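PDB 5AWO: isomaltodextranase from Arthrobacter globiformis, which hydrolyses alpha-1,6-glucosidic linkages in dextran-like polysaccharides, releasing successive isomaltose units from the non-reducing chain ends. Local coordinates for residues I266-D271 and N291-F296; G298-S303 and R391-W396; I312-F317 and G340-I345; D316-S321 and K330-L335; W205-R210 and H249-G254. All blocks are in the same frame, centred on the assembly; numbering follows the deposited sequence.

Interaction 1 (I266-D271 and N291-F296); sequences INADAD and NWANPF
On the loop leaving the C-terminal end of TIM-barrel strand 263-265, Asn267 and Ala268 lie against Ala293 and Pro295, at the entry to helix 295-302. The one direct hydrogen bond runs from Ala268 N to Ala293 O, 2.8 Å long with an angle of 147° at the hydrogen. Ala293 O also rests 3.4 Å from Asn267 CB. One residue earlier, Trp292 O receives a CA-H...O contact from Asn267 CA at 3.5 Å. Ile266 O and Trp292 O are both acceptors and do not bond; instead a water donates to Ile266 O and accepts from Trp292 N.

Asn294 is the N-cap of helix 295-302 and Pro295 its first residue, so these contacts tie the loop after strand 263-265 to the start of that helix. The proline ring is gripped by two side chains. Ile266 meets it at about a right angle; chi1 of 56° places CG1 between backbone N and carbonyl carbon, and Ile266 CD1 ends 3.9 Å from Pro295 CB. Asn267 comes in more slantwise, ND2 lying 3.7 Å from Pro295 CD, while the same nitrogen hydrogen-bonds to Gly315 O. The Asn267 side chain is about 10 Å from that of Asp201, the probable nucleophile.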
# COMPACT_ATOMS: atom_id res chain seq x y z
N ILE A 266 1.16 7.96 -3.20
CA ILE A 266 -0.10 8.56 -3.61
C ILE A 266 -0.16 10.08 -3.45
O ILE A 266 -1.22 10.67 -3.64
CB ILE A 266 -1.28 7.85 -2.94
CG1 ILE A 266 -1.19 7.81 -1.40
CG2 ILE A 266 -1.41 6.44 -3.50
CD1 ILE A 266 -1.05 9.13 -0.69
N ASN A 267 0.98 10.70 -3.18
CA ASN A 267 1.07 12.13 -2.91
C ASN A 267 2.35 12.72 -3.42
O ASN A 267 3.31 11.98 -3.67
CB ASN A 267 0.93 12.44 -1.41
CG ASN A 267 2.00 11.78 -0.54
OD1 ASN A 267 2.51 10.68 -0.85
ND2 ASN A 267 2.26 12.38 0.62
N ALA A 268 2.38 14.04 -3.56
CA ALA A 268 3.62 14.77 -3.75
C ALA A 268 4.55 14.57 -2.55
O ALA A 268 4.08 14.26 -1.44
CB ALA A 268 3.31 16.25 -3.93
N ASP A 269 5.85 14.77 -2.74
CA ASP A 269 6.82 14.56 -1.67
C ASP A 269 6.44 15.34 -0.41
O ASP A 269 5.95 16.46 -0.48
CB ASP A 269 8.21 15.05 -2.08
CG ASP A 269 8.86 14.22 -3.19
OD1 ASP A 269 8.27 13.30 -3.77
OD2 ASP A 269 10.04 14.54 -3.52
N ALA A 270 6.77 14.79 0.75
CA ALA A 270 6.53 15.49 2.01
C ALA A 270 7.17 16.89 2.03
O ALA A 270 6.61 17.81 2.63
CB ALA A 270 7.02 14.66 3.19
N ASP A 271 8.33 17.06 1.42
CA ASP A 271 8.96 18.38 1.27
C ASP A 271 9.11 19.00 2.66
O ASP A 271 9.53 18.30 3.60
CB ASP A 271 8.13 19.19 0.24
CG ASP A 271 8.81 20.45 -0.30
OD1 ASP A 271 8.68 21.50 0.37
OD2 ASP A 271 9.40 20.45 -1.41
N ASN A 291 -0.88 11.97 -9.17
CA ASN A 291 -2.23 12.29 -9.64
C ASN A 291 -2.87 13.29 -8.67
O ASN A 291 -3.51 14.25 -9.10
CB ASN A 291 -3.08 11.04 -9.80
CG ASN A 291 -2.48 10.08 -10.77
OD1 ASN A 291 -2.52 10.32 -12.00
ND2 ASN A 291 -1.89 9.03 -10.26
N TRP A 292 -2.75 12.99 -7.39
CA TRP A 292 -3.16 13.92 -6.33
C TRP A 292 -1.95 14.42 -5.55
O TRP A 292 -0.98 13.67 -5.33
CB TRP A 292 -4.16 13.25 -5.39
CG TRP A 292 -5.50 12.99 -5.98
CD1 TRP A 292 -6.54 13.87 -6.09
CD2 TRP A 292 -5.98 11.76 -6.55
NE1 TRP A 292 -7.62 13.28 -6.67
CE2 TRP A 292 -7.30 11.99 -6.99
CE3 TRP A 292 -5.41 10.50 -6.76
CZ2 TRP A 292 -8.06 10.99 -7.60
CZ3 TRP A 292 -6.17 9.51 -7.38
CH2 TRP A 292 -7.46 9.76 -7.80
N ALA A 293 -1.98 15.69 -5.12
CA ALA A 293 -0.83 16.28 -4.45
C ALA A 293 -0.75 15.95 -2.97
O ALA A 293 0.31 15.62 -2.47
CB ALA A 293 -0.81 17.79 -4.63
N ASN A 294 -1.88 16.06 -2.26
CA ASN A 294 -1.88 15.83 -0.81
C ASN A 294 -2.41 14.43 -0.52
O ASN A 294 -3.20 13.87 -1.31
CB ASN A 294 -2.66 16.92 -0.06
CG ASN A 294 -4.14 16.93 -0.38
OD1 ASN A 294 -4.63 17.79 -1.16
ND2 ASN A 294 -4.85 16.00 0.15
N PRO A 295 -1.96 13.82 0.59
CA PRO A 295 -2.34 12.43 0.87
C PRO A 295 -3.78 12.24 1.30
O PRO A 295 -4.33 11.15 1.09
CB PRO A 295 -1.33 11.99 1.93
CG PRO A 295 -0.90 13.29 2.59
CD PRO A 295 -0.84 14.27 1.45
N PHE A 296 -4.46 13.26 1.85
CA PHE A 296 -5.88 13.08 2.07
C PHE A 296 -6.54 12.71 0.75
O PHE A 296 -7.32 11.74 0.69
CB PHE A 296 -6.54 14.32 2.65
CG PHE A 296 -6.49 14.40 4.15
CD1 PHE A 296 -7.35 13.62 4.92
CD2 PHE A 296 -5.64 15.26 4.81
CE1 PHE A 296 -7.32 13.69 6.30
CE2 PHE A 296 -5.62 15.35 6.18
CZ PHE A 296 -6.47 14.56 6.94
O HOH W 1 -1.83 10.39 -6.42

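Interaction 2 (G298-S303 and R391-W396); sequences GFTGWS and RDTERW
Arg391 NH1 reaches the helix backbone at Thr300 O, 3.0 Å away, with 162° at the hydrogen. The bond lies in the carbonyl plane on a lone pair and in the guanidinium plane too, while a second, weak bond goes from NH1 to Gly301 O; NH1 is also hydrogen-bonded with His304 ND1. An arm extended from CG to NE carries the group there, and Thr300 runs past it in the opposite direction, its CG2 3.5 Å from Arg391 CB. Thr300 OG1 settles 3.3 Å from Thr393 CA and 3.4 Å from Trp396 CZ2, with its hydrogen bond made to Phe296 O. Beyond it, Trp396 CH2 packs on Phe299 CB at 3.6 Å.

In the next shell, Ser303 OG donates to Thr300 O from outside the carbonyl plane, so Thr300 O accepts from two donors. Trp396 NE1 bonds Thr393 O over 2.9 Å, approaching from above the carbonyl plane, which fixes the indole against its own type I turn, Asp392 to Arg395. Asp392 OD1 forms an Asx turn with Glu394 N, and Arg395 grips OD2 side-on with NE and NH2. A barrel helix thus docks on a corner of the C-terminal antiparallel beta domain, the two-domain build known in glycoside hydrolase family 27.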
# COMPACT_ATOMS: atom_id res chain seq x y z
N GLY A 298 -4.95 11.75 -2.17
CA GLY A 298 -4.34 10.60 -2.81
C GLY A 298 -4.75 9.27 -2.20
O GLY A 298 -4.99 8.28 -2.93
N PHE A 299 -4.78 9.17 -0.88
CA PHE A 299 -5.25 7.95 -0.24
C PHE A 299 -6.69 7.71 -0.65
O PHE A 299 -7.08 6.57 -0.99
CB PHE A 299 -5.20 8.06 1.28
CG PHE A 299 -3.82 7.87 1.91
CD1 PHE A 299 -2.97 6.82 1.56
CD2 PHE A 299 -3.41 8.72 2.93
CE1 PHE A 299 -1.76 6.63 2.20
CE2 PHE A 299 -2.20 8.54 3.57
CZ PHE A 299 -1.38 7.49 3.20
N THR A 300 -7.53 8.76 -0.59
CA THR A 300 -8.94 8.62 -0.95
C THR A 300 -9.10 8.16 -2.41
O THR A 300 -9.86 7.24 -2.73
CB THR A 300 -9.69 9.92 -0.69
OG1 THR A 300 -9.62 10.23 0.70
CG2 THR A 300 -11.15 9.84 -1.11
N GLY A 301 -8.36 8.80 -3.29
CA GLY A 301 -8.44 8.57 -4.74
C GLY A 301 -7.92 7.25 -5.24
O GLY A 301 -8.43 6.74 -6.24
N TRP A 302 -6.94 6.67 -4.53
CA TRP A 302 -6.36 5.38 -4.92
C TRP A 302 -6.89 4.25 -4.05
O TRP A 302 -6.46 3.11 -4.22
CB TRP A 302 -4.82 5.46 -4.86
CG TRP A 302 -4.25 6.12 -6.08
CD1 TRP A 302 -3.58 7.29 -6.16
CD2 TRP A 302 -4.32 5.59 -7.41
NE1 TRP A 302 -3.21 7.53 -7.46
CE2 TRP A 302 -3.65 6.49 -8.25
CE3 TRP A 302 -4.86 4.42 -7.97
CZ2 TRP A 302 -3.55 6.30 -9.63
CZ3 TRP A 302 -4.74 4.21 -9.31
CH2 TRP A 302 -4.09 5.13 -10.14
N SER A 303 -7.85 4.53 -3.16
CA SER A 303 -8.33 3.53 -2.23
C SER A 303 -8.96 2.30 -2.87
O SER A 303 -8.93 1.23 -2.27
CB SER A 303 -9.30 4.13 -1.21
OG SER A 303 -10.47 4.66 -1.80
N ARG A 391 -16.24 10.07 -2.84
CA ARG A 391 -15.65 9.46 -1.66
C ARG A 391 -15.36 10.58 -0.66
O ARG A 391 -15.13 11.72 -1.04
CB ARG A 391 -14.35 8.69 -2.00
CG ARG A 391 -14.51 7.67 -3.11
CD ARG A 391 -13.17 7.11 -3.56
NE ARG A 391 -13.32 6.37 -4.81
CZ ARG A 391 -12.35 5.82 -5.50
NH1 ARG A 391 -11.08 5.94 -5.10
NH2 ARG A 391 -12.63 5.14 -6.61
N ASP A 392 -15.42 10.22 0.63
CA ASP A 392 -15.26 11.21 1.71
C ASP A 392 -13.84 11.12 2.28
O ASP A 392 -13.51 10.19 2.99
CB ASP A 392 -16.29 10.93 2.80
CG ASP A 392 -16.43 12.08 3.77
OD1 ASP A 392 -15.44 12.84 3.97
OD2 ASP A 392 -17.53 12.23 4.36
N THR A 393 -13.04 12.15 2.00
CA THR A 393 -11.66 12.20 2.48
C THR A 393 -11.55 12.27 4.00
O THR A 393 -10.49 11.98 4.53
CB THR A 393 -10.87 13.41 1.92
OG1 THR A 393 -11.42 14.64 2.43
CG2 THR A 393 -10.83 13.42 0.41
N GLU A 394 -12.64 12.62 4.71
CA GLU A 394 -12.60 12.92 6.12
C GLU A 394 -13.18 11.85 7.04
O GLU A 394 -13.18 12.01 8.24
CB GLU A 394 -13.29 14.25 6.37
CG GLU A 394 -12.56 15.43 5.76
CD GLU A 394 -13.32 16.70 5.97
OE1 GLU A 394 -14.46 16.83 5.46
OE2 GLU A 394 -12.77 17.61 6.65
N ARG A 395 -13.69 10.75 6.47
CA ARG A 395 -14.23 9.66 7.28
C ARG A 395 -13.76 8.34 6.69
O ARG A 395 -14.07 8.02 5.51
CB ARG A 395 -15.77 9.71 7.30
CG ARG A 395 -16.29 10.96 7.99
CD ARG A 395 -17.81 10.96 8.13
NE ARG A 395 -18.41 11.15 6.82
CZ ARG A 395 -19.65 10.81 6.48
NH1 ARG A 395 -20.48 10.22 7.33
NH2 ARG A 395 -20.06 11.08 5.25
N TRP A 396 -13.05 7.58 7.51
CA TRP A 396 -12.36 6.34 7.08
C TRP A 396 -12.74 5.18 7.99
O TRP A 396 -12.92 5.36 9.19
CB TRP A 396 -10.84 6.54 7.17
CG TRP A 396 -10.31 7.38 6.05
CD1 TRP A 396 -10.44 8.73 5.88
CD2 TRP A 396 -9.59 6.89 4.92
NE1 TRP A 396 -9.84 9.11 4.71
CE2 TRP A 396 -9.33 8.00 4.09
CE3 TRP A 396 -9.17 5.63 4.52
CZ2 TRP A 396 -8.65 7.86 2.88
CZ3 TRP A 396 -8.49 5.50 3.33
CH2 TRP A 396 -8.24 6.61 2.52

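Interaction 3 (I312-F317 and G340-I345); sequences ILDGDF and GSPLAI
Ser341 and Pro342 face Leu313, Asp314 and Gly315 where strands 312-314 and 343-345, joined through helix 326-339 in a beta-alpha-beta crossover, meet to close the TIM barrel. The Ser341 hydroxyl spans the seam: with OG anti to the backbone N (chi1 179°), it accepts from Gly315 N at 3.1 Å along an almost straight line, 178° at the hydrogen. The same OG donates a hydrogen bond to Pro342 O, in the carbonyl plane on a lone pair.

The Pro342 ring is flanked by two partners. Ile312 slides past it in the opposite direction, CG2 3.8 Å from Pro342 CD. Asp314 crosses at about a right angle, with OD1 3.4 Å from Pro342 CG. That OD1 also accepts from Asp316 N, from above the carboxylate plane, in an Asx turn, and OD2 forms a salt bridge with Arg199. Further along, Phe317 turns its ring edge to Ala344, CD1 lying 3.8 Å from Ala344 CB. Asp316 leaves the backbone away from 340-345, its OD1 salt-bridged to Arg265 and Arg199. Ile312 lies about 5 Å, side chain to side chain, from Asp262, the probable proton donor. Between the segments a water accepts from Ala344 N and donates to Asp316 O and Pro342 O, each leg measuring 2.9 Å.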
# COMPACT_ATOMS: atom_id res chain seq x y z
N ILE A 312 -0.47 -1.55 -1.15
CA ILE A 312 -0.38 -0.67 0.02
C ILE A 312 -0.14 0.77 -0.45
O ILE A 312 0.76 1.03 -1.25
CB ILE A 312 0.72 -1.15 0.99
CG1 ILE A 312 0.33 -2.48 1.64
CG2 ILE A 312 0.99 -0.11 2.08
CD1 ILE A 312 1.44 -3.25 2.26
N LEU A 313 -0.99 1.69 -0.02
CA LEU A 313 -0.84 3.10 -0.39
C LEU A 313 0.14 3.80 0.54
O LEU A 313 0.08 3.66 1.75
CB LEU A 313 -2.20 3.79 -0.39
CG LEU A 313 -3.30 3.10 -1.19
CD1 LEU A 313 -4.57 3.95 -1.21
CD2 LEU A 313 -2.88 2.76 -2.61
N ASP A 314 1.06 4.54 -0.07
CA ASP A 314 2.19 5.14 0.62
C ASP A 314 2.02 6.65 0.68
O ASP A 314 2.10 7.30 -0.34
CB ASP A 314 3.47 4.73 -0.13
CG ASP A 314 4.75 5.36 0.40
OD1 ASP A 314 4.75 6.03 1.44
OD2 ASP A 314 5.80 5.14 -0.27
N GLY A 315 1.78 7.17 1.88
CA GLY A 315 1.66 8.60 2.11
C GLY A 315 2.95 9.32 2.41
O GLY A 315 2.93 10.46 2.86
N ASP A 316 4.08 8.67 2.15
CA ASP A 316 5.42 9.27 2.24
C ASP A 316 5.88 9.40 3.68
O ASP A 316 5.69 8.45 4.46
CB ASP A 316 5.56 10.56 1.41
CG ASP A 316 6.99 10.78 0.94
OD1 ASP A 316 7.62 9.80 0.50
OD2 ASP A 316 7.44 11.97 0.95
N PHE A 317 6.49 10.52 4.06
CA PHE A 317 7.20 10.63 5.32
C PHE A 317 6.50 11.54 6.29
O PHE A 317 5.93 12.56 5.88
CB PHE A 317 8.61 11.19 5.09
CG PHE A 317 9.42 10.39 4.12
CD1 PHE A 317 9.52 9.01 4.26
CD2 PHE A 317 10.08 11.00 3.08
CE1 PHE A 317 10.26 8.26 3.33
CE2 PHE A 317 10.84 10.26 2.18
CZ PHE A 317 10.91 8.89 2.29
N GLY A 340 -3.71 2.39 6.10
CA GLY A 340 -2.84 1.22 6.00
C GLY A 340 -1.48 1.50 5.44
O GLY A 340 -0.74 0.60 5.02
N SER A 341 -1.07 2.76 5.46
CA SER A 341 0.19 3.16 4.87
C SER A 341 1.36 2.69 5.68
O SER A 341 1.26 2.46 6.88
CB SER A 341 0.22 4.70 4.84
OG SER A 341 1.41 5.27 4.32
N PRO A 342 2.54 2.62 5.05
CA PRO A 342 3.77 2.66 5.86
C PRO A 342 3.75 3.80 6.88
O PRO A 342 3.16 4.87 6.62
CB PRO A 342 4.87 2.93 4.83
CG PRO A 342 4.14 3.54 3.67
CD PRO A 342 2.85 2.79 3.62
N LEU A 343 4.39 3.55 8.01
CA LEU A 343 4.55 4.55 9.07
C LEU A 343 6.01 4.90 9.06
O LEU A 343 6.83 4.19 9.66
CB LEU A 343 4.06 4.00 10.42
CG LEU A 343 2.63 3.45 10.40
CD1 LEU A 343 2.27 2.84 11.75
CD2 LEU A 343 1.61 4.49 9.97
N ALA A 344 6.37 5.95 8.32
CA ALA A 344 7.73 6.32 8.01
C ALA A 344 8.09 7.62 8.72
O ALA A 344 7.68 8.71 8.28
CB ALA A 344 7.89 6.44 6.51
N ILE A 345 8.85 7.49 9.79
CA ILE A 345 9.33 8.65 10.53
C ILE A 345 10.49 9.27 9.78
O ILE A 345 11.42 8.55 9.40
CB ILE A 345 9.84 8.25 11.92
CG1 ILE A 345 8.74 7.59 12.75
CG2 ILE A 345 10.36 9.46 12.70
CD1 ILE A 345 9.25 6.91 14.01
O HOH W 2 4.38 7.51 6.86

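Interaction 4 (D316-S321 and K330-L335); sequences DFMRAS and KTMMNL
Met318 pushes its side chain at Met332 and Met333, consecutive residues on helix 326-339, and the contact is made chiefly by methionine side chains. The Met318 CB and CG stem beds against the end of Met332, with CB 3.5 Å from Met332 SD and 3.7 Å from Met332 CE. Beyond that stem, Met318 SD comes to 3.6 Å from Met333 SD, and its methyl CE packs 3.8 Å from the same sulfur. Met318 therefore sits as a bump in the hollow between its two helix partners.

The loop after strand 312-314 here folds back on the helix it leads into, one half of a beta-alpha-beta unit of the barrel. Met332 curls in return: its chain bends at the last torsion, chi3 71°, which swings CE over Met318 CB and on to Ala320 CB at 4.3 Å. Leu343 of the following strand touches both Met318 and Met333, while Phe323 lies on Met332 and Tyr75 on Met333.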
# COMPACT_ATOMS: atom_id res chain seq x y z
N ASP A 316 4.08 8.67 2.15
CA ASP A 316 5.42 9.27 2.24
C ASP A 316 5.88 9.40 3.68
O ASP A 316 5.69 8.45 4.46
CB ASP A 316 5.56 10.56 1.41
CG ASP A 316 6.99 10.78 0.94
OD1 ASP A 316 7.62 9.80 0.50
OD2 ASP A 316 7.44 11.97 0.95
N PHE A 317 6.49 10.52 4.06
CA PHE A 317 7.20 10.63 5.32
C PHE A 317 6.50 11.54 6.29
O PHE A 317 5.93 12.56 5.88
CB PHE A 317 8.61 11.19 5.09
CG PHE A 317 9.42 10.39 4.12
CD1 PHE A 317 9.52 9.01 4.26
CD2 PHE A 317 10.08 11.00 3.08
CE1 PHE A 317 10.26 8.26 3.33
CE2 PHE A 317 10.84 10.26 2.18
CZ PHE A 317 10.91 8.89 2.29
N MET A 318 6.48 11.10 7.54
CA MET A 318 5.95 11.91 8.65
C MET A 318 7.08 12.78 9.22
O MET A 318 8.11 12.27 9.65
CB MET A 318 5.34 11.02 9.73
CG MET A 318 4.11 10.30 9.24
SD MET A 318 3.28 9.35 10.51
CE MET A 318 4.37 7.94 10.62
N ARG A 319 6.83 14.09 9.22
CA ARG A 319 7.80 15.07 9.70
C ARG A 319 7.11 15.82 10.88
O ARG A 319 6.49 16.89 10.72
CB ARG A 319 8.24 16.00 8.59
CG ARG A 319 8.87 15.29 7.38
CD ARG A 319 9.61 16.27 6.45
NE ARG A 319 10.74 16.79 7.17
CZ ARG A 319 11.34 17.96 6.97
NH1 ARG A 319 11.06 18.74 5.93
NH2 ARG A 319 12.29 18.32 7.81
N ALA A 320 7.09 15.18 12.03
CA ALA A 320 6.21 15.66 13.13
C ALA A 320 6.50 17.09 13.52
O ALA A 320 5.57 17.88 13.78
CB ALA A 320 6.34 14.76 14.34
N SER A 321 7.77 17.46 13.58
CA SER A 321 8.20 18.80 14.02
C SER A 321 7.83 19.90 13.04
O SER A 321 7.92 21.08 13.36
CB SER A 321 9.71 18.84 14.20
OG SER A 321 10.36 18.93 12.95
N LYS A 330 -1.19 14.52 15.59
CA LYS A 330 -2.04 13.35 15.74
C LYS A 330 -2.80 13.06 14.44
O LYS A 330 -2.95 11.90 14.03
CB LYS A 330 -3.02 13.51 16.90
CG LYS A 330 -2.36 13.39 18.27
CD LYS A 330 -3.31 13.57 19.45
CE LYS A 330 -3.88 14.96 19.55
NZ LYS A 330 -4.69 15.04 20.80
N THR A 331 -3.27 14.10 13.77
CA THR A 331 -3.94 13.91 12.48
C THR A 331 -3.07 13.29 11.39
O THR A 331 -3.53 12.41 10.68
CB THR A 331 -4.57 15.24 12.02
OG1 THR A 331 -5.63 15.57 12.95
CG2 THR A 331 -5.10 15.16 10.60
N MET A 332 -1.84 13.75 11.30
CA MET A 332 -0.85 13.14 10.41
C MET A 332 -0.78 11.63 10.64
O MET A 332 -0.90 10.82 9.71
CB MET A 332 0.52 13.82 10.67
CG MET A 332 1.70 13.20 9.95
SD MET A 332 3.26 13.71 10.67
CE MET A 332 3.20 12.80 12.19
N MET A 333 -0.54 11.25 11.90
CA MET A 333 -0.36 9.84 12.22
C MET A 333 -1.66 9.07 11.97
O MET A 333 -1.67 8.00 11.36
CB MET A 333 0.06 9.70 13.67
CG MET A 333 0.30 8.28 14.14
SD MET A 333 1.74 7.56 13.29
CE MET A 333 1.84 5.95 14.09
N ASN A 334 -2.79 9.64 12.37
CA ASN A 334 -4.07 8.96 12.22
C ASN A 334 -4.42 8.70 10.75
O ASN A 334 -5.01 7.65 10.41
CB ASN A 334 -5.19 9.78 12.87
CG ASN A 334 -5.18 9.76 14.38
OD1 ASN A 334 -4.55 8.89 15.00
ND2 ASN A 334 -5.86 10.73 14.99
N LEU A 335 -4.07 9.62 9.85
CA LEU A 335 -4.34 9.40 8.44
C LEU A 335 -3.52 8.24 7.89
O LEU A 335 -4.03 7.40 7.15
CB LEU A 335 -4.04 10.68 7.63
CG LEU A 335 -4.27 10.57 6.12
CD1 LEU A 335 -5.71 10.25 5.75
CD2 LEU A 335 -3.83 11.88 5.41

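Interaction 5 (W205-R210 and H249-G254); sequences WYEDGR and HMFQDG
Glu207, near the end of helix 203-208, reaches towards His249 and Phe251 with an extended chain, CG anti to the backbone N (chi1 -178°). Glu207 OE1 takes a hydrogen bond from a water at 2.7 Å, and the same water accepts from His249 N at 2.8 Å. A second water lies between OE1 and Phe251 N, from which it accepts. Glu207 OE2 approaches the edge of the Phe251 ring, 3.4 Å from Phe251 CD2, the carboxylate plane turned 63° against the ring; Arg223 forms a salt bridge with this oxygen. One face of the ring is covered by His249 CB, two residues back in the chain, over its centre.

Both segments follow adjacent parallel strands of the barrel, 197-200 and 242-245, on the side where their C-terminal ends carry the active site; the His249 side chain is about 11 Å from that of Asp201, the probable nucleophile.

Asp208 comes next and makes the direct polar link. His249 NE2 donates to Asp208 OD1 over 2.9 Å, with 147° at the hydrogen; the oxygen lies near the imidazole plane, but the donor stands above the carboxylate plane. From the opposite face of that carboxylate Arg210 N donates to Asp208 OD1 at 3.2 Å, an Asx turn that carries the chain through Gly209. The other ring nitrogen, His249 ND1, is hydrogen-bonded with Trp289 N.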
# COMPACT_ATOMS: atom_id res chain seq x y z
N TRP A 205 9.96 9.41 -14.47
CA TRP A 205 11.03 10.01 -15.29
C TRP A 205 11.67 8.99 -16.24
O TRP A 205 11.90 9.31 -17.41
CB TRP A 205 12.08 10.67 -14.42
CG TRP A 205 11.62 11.88 -13.66
CD1 TRP A 205 10.34 12.22 -13.31
CD2 TRP A 205 12.46 12.94 -13.15
NE1 TRP A 205 10.34 13.41 -12.62
CE2 TRP A 205 11.62 13.87 -12.50
CE3 TRP A 205 13.84 13.19 -13.19
CZ2 TRP A 205 12.12 15.03 -11.90
CZ3 TRP A 205 14.33 14.34 -12.60
CH2 TRP A 205 13.47 15.25 -11.96
N TYR A 206 11.90 7.77 -15.76
CA TYR A 206 12.26 6.66 -16.69
C TYR A 206 11.19 6.45 -17.77
O TYR A 206 11.50 6.39 -18.96
CB TYR A 206 12.48 5.36 -15.91
CG TYR A 206 12.66 4.18 -16.84
CD1 TYR A 206 13.90 3.93 -17.43
CD2 TYR A 206 11.61 3.34 -17.15
CE1 TYR A 206 14.06 2.88 -18.31
CE2 TYR A 206 11.77 2.29 -18.04
CZ TYR A 206 13.01 2.08 -18.61
OH TYR A 206 13.11 1.00 -19.49
N GLU A 207 9.94 6.32 -17.36
CA GLU A 207 8.87 5.89 -18.28
C GLU A 207 8.66 6.85 -19.45
O GLU A 207 8.69 6.41 -20.63
CB GLU A 207 7.56 5.68 -17.52
CG GLU A 207 6.43 5.19 -18.43
CD GLU A 207 5.17 4.76 -17.72
OE1 GLU A 207 4.95 5.12 -16.53
OE2 GLU A 207 4.36 4.05 -18.38
N ASP A 208 8.42 8.12 -19.16
CA ASP A 208 8.19 9.06 -20.28
C ASP A 208 9.04 10.33 -20.24
O ASP A 208 8.87 11.20 -21.08
CB ASP A 208 6.69 9.33 -20.48
CG ASP A 208 6.12 10.20 -19.42
OD1 ASP A 208 6.88 10.58 -18.51
OD2 ASP A 208 4.91 10.49 -19.53
N GLY A 209 10.01 10.42 -19.35
CA GLY A 209 10.90 11.55 -19.32
C GLY A 209 10.26 12.90 -19.02
O GLY A 209 10.89 13.94 -19.33
N ARG A 210 9.06 12.87 -18.44
CA ARG A 210 8.24 14.06 -18.20
C ARG A 210 7.98 14.23 -16.72
O ARG A 210 7.77 13.25 -16.01
CB ARG A 210 6.89 13.97 -18.95
CG ARG A 210 6.97 14.03 -20.47
CD ARG A 210 5.59 14.07 -21.13
NE ARG A 210 5.65 14.01 -22.61
CZ ARG A 210 4.61 14.14 -23.44
NH1 ARG A 210 3.37 14.37 -22.99
NH2 ARG A 210 4.80 14.04 -24.76
N HIS A 249 3.80 7.11 -12.58
CA HIS A 249 2.69 7.75 -13.29
C HIS A 249 1.32 7.10 -13.02
O HIS A 249 0.31 7.76 -13.18
CB HIS A 249 2.95 7.81 -14.79
CG HIS A 249 3.78 8.97 -15.23
ND1 HIS A 249 3.59 10.26 -14.76
CD2 HIS A 249 4.73 9.07 -16.19
CE1 HIS A 249 4.40 11.08 -15.37
NE2 HIS A 249 5.12 10.39 -16.24
N MET A 250 1.32 5.82 -12.68
CA MET A 250 0.10 5.07 -12.43
C MET A 250 -0.87 5.06 -13.61
O MET A 250 -2.09 5.09 -13.42
CB MET A 250 -0.61 5.62 -11.19
CG MET A 250 0.23 5.61 -9.92
SD MET A 250 0.53 3.94 -9.29
CE MET A 250 -1.06 3.59 -8.53
N PHE A 251 -0.34 5.01 -14.82
CA PHE A 251 -1.22 4.99 -15.98
C PHE A 251 -2.15 3.76 -15.97
O PHE A 251 -1.88 2.74 -15.31
CB PHE A 251 -0.38 5.00 -17.27
CG PHE A 251 0.40 6.27 -17.52
CD1 PHE A 251 -0.18 7.53 -17.35
CD2 PHE A 251 1.71 6.20 -17.99
CE1 PHE A 251 0.55 8.69 -17.62
CE2 PHE A 251 2.43 7.36 -18.26
CZ PHE A 251 1.85 8.60 -18.07
N GLN A 252 -3.25 3.86 -16.69
CA GLN A 252 -4.23 2.78 -16.78
C GLN A 252 -4.64 2.29 -15.39
O GLN A 252 -4.63 1.10 -15.09
CB GLN A 252 -3.67 1.62 -17.61
CG GLN A 252 -3.20 1.98 -19.01
CD GLN A 252 -2.79 0.74 -19.78
OE1 GLN A 252 -1.86 0.04 -19.40
NE2 GLN A 252 -3.51 0.44 -20.86
N ASP A 253 -5.01 3.26 -14.54
CA ASP A 253 -5.50 2.98 -13.19
C ASP A 253 -4.48 2.15 -12.42
O ASP A 253 -4.82 1.23 -11.69
CB ASP A 253 -6.86 2.29 -13.27
CG ASP A 253 -7.66 2.38 -11.97
OD1 ASP A 253 -7.35 3.22 -11.09
OD2 ASP A 253 -8.63 1.62 -11.84
N GLY A 254 -3.22 2.52 -12.56
CA GLY A 254 -2.15 1.87 -11.83
C GLY A 254 -1.83 0.42 -12.21
O GLY A 254 -1.26 -0.31 -11.39
O HOH W 3 5.78 5.73 -14.03
O HOH W 4 2.51 4.17 -15.18

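Overall arrangement
Interactions 1, 3, 4 and 5 lie in the barrel, and interaction 2 joins it to the C-terminal beta domain. Along the chain interaction 5 comes first, then interaction 1; interactions 3 and 4 are nested inside the long loop closed by interaction 2. Interactions 1 and 2 share helix 295-302, their centres 13 Å apart. Interactions 3 and 4 share Asp316 and Phe317, with centres 9 Å apart, and Met318 N probably bonds Ala344 O. Interaction 1 reaches interaction 3 through Asn267 ND2 and Gly315 O. Interaction 5 lies farthest off, 27 Å from interaction 4 between centres, yet Met250 still touches Trp302, so helix 295-302 connects the active-site side, the closing strands and the second domain.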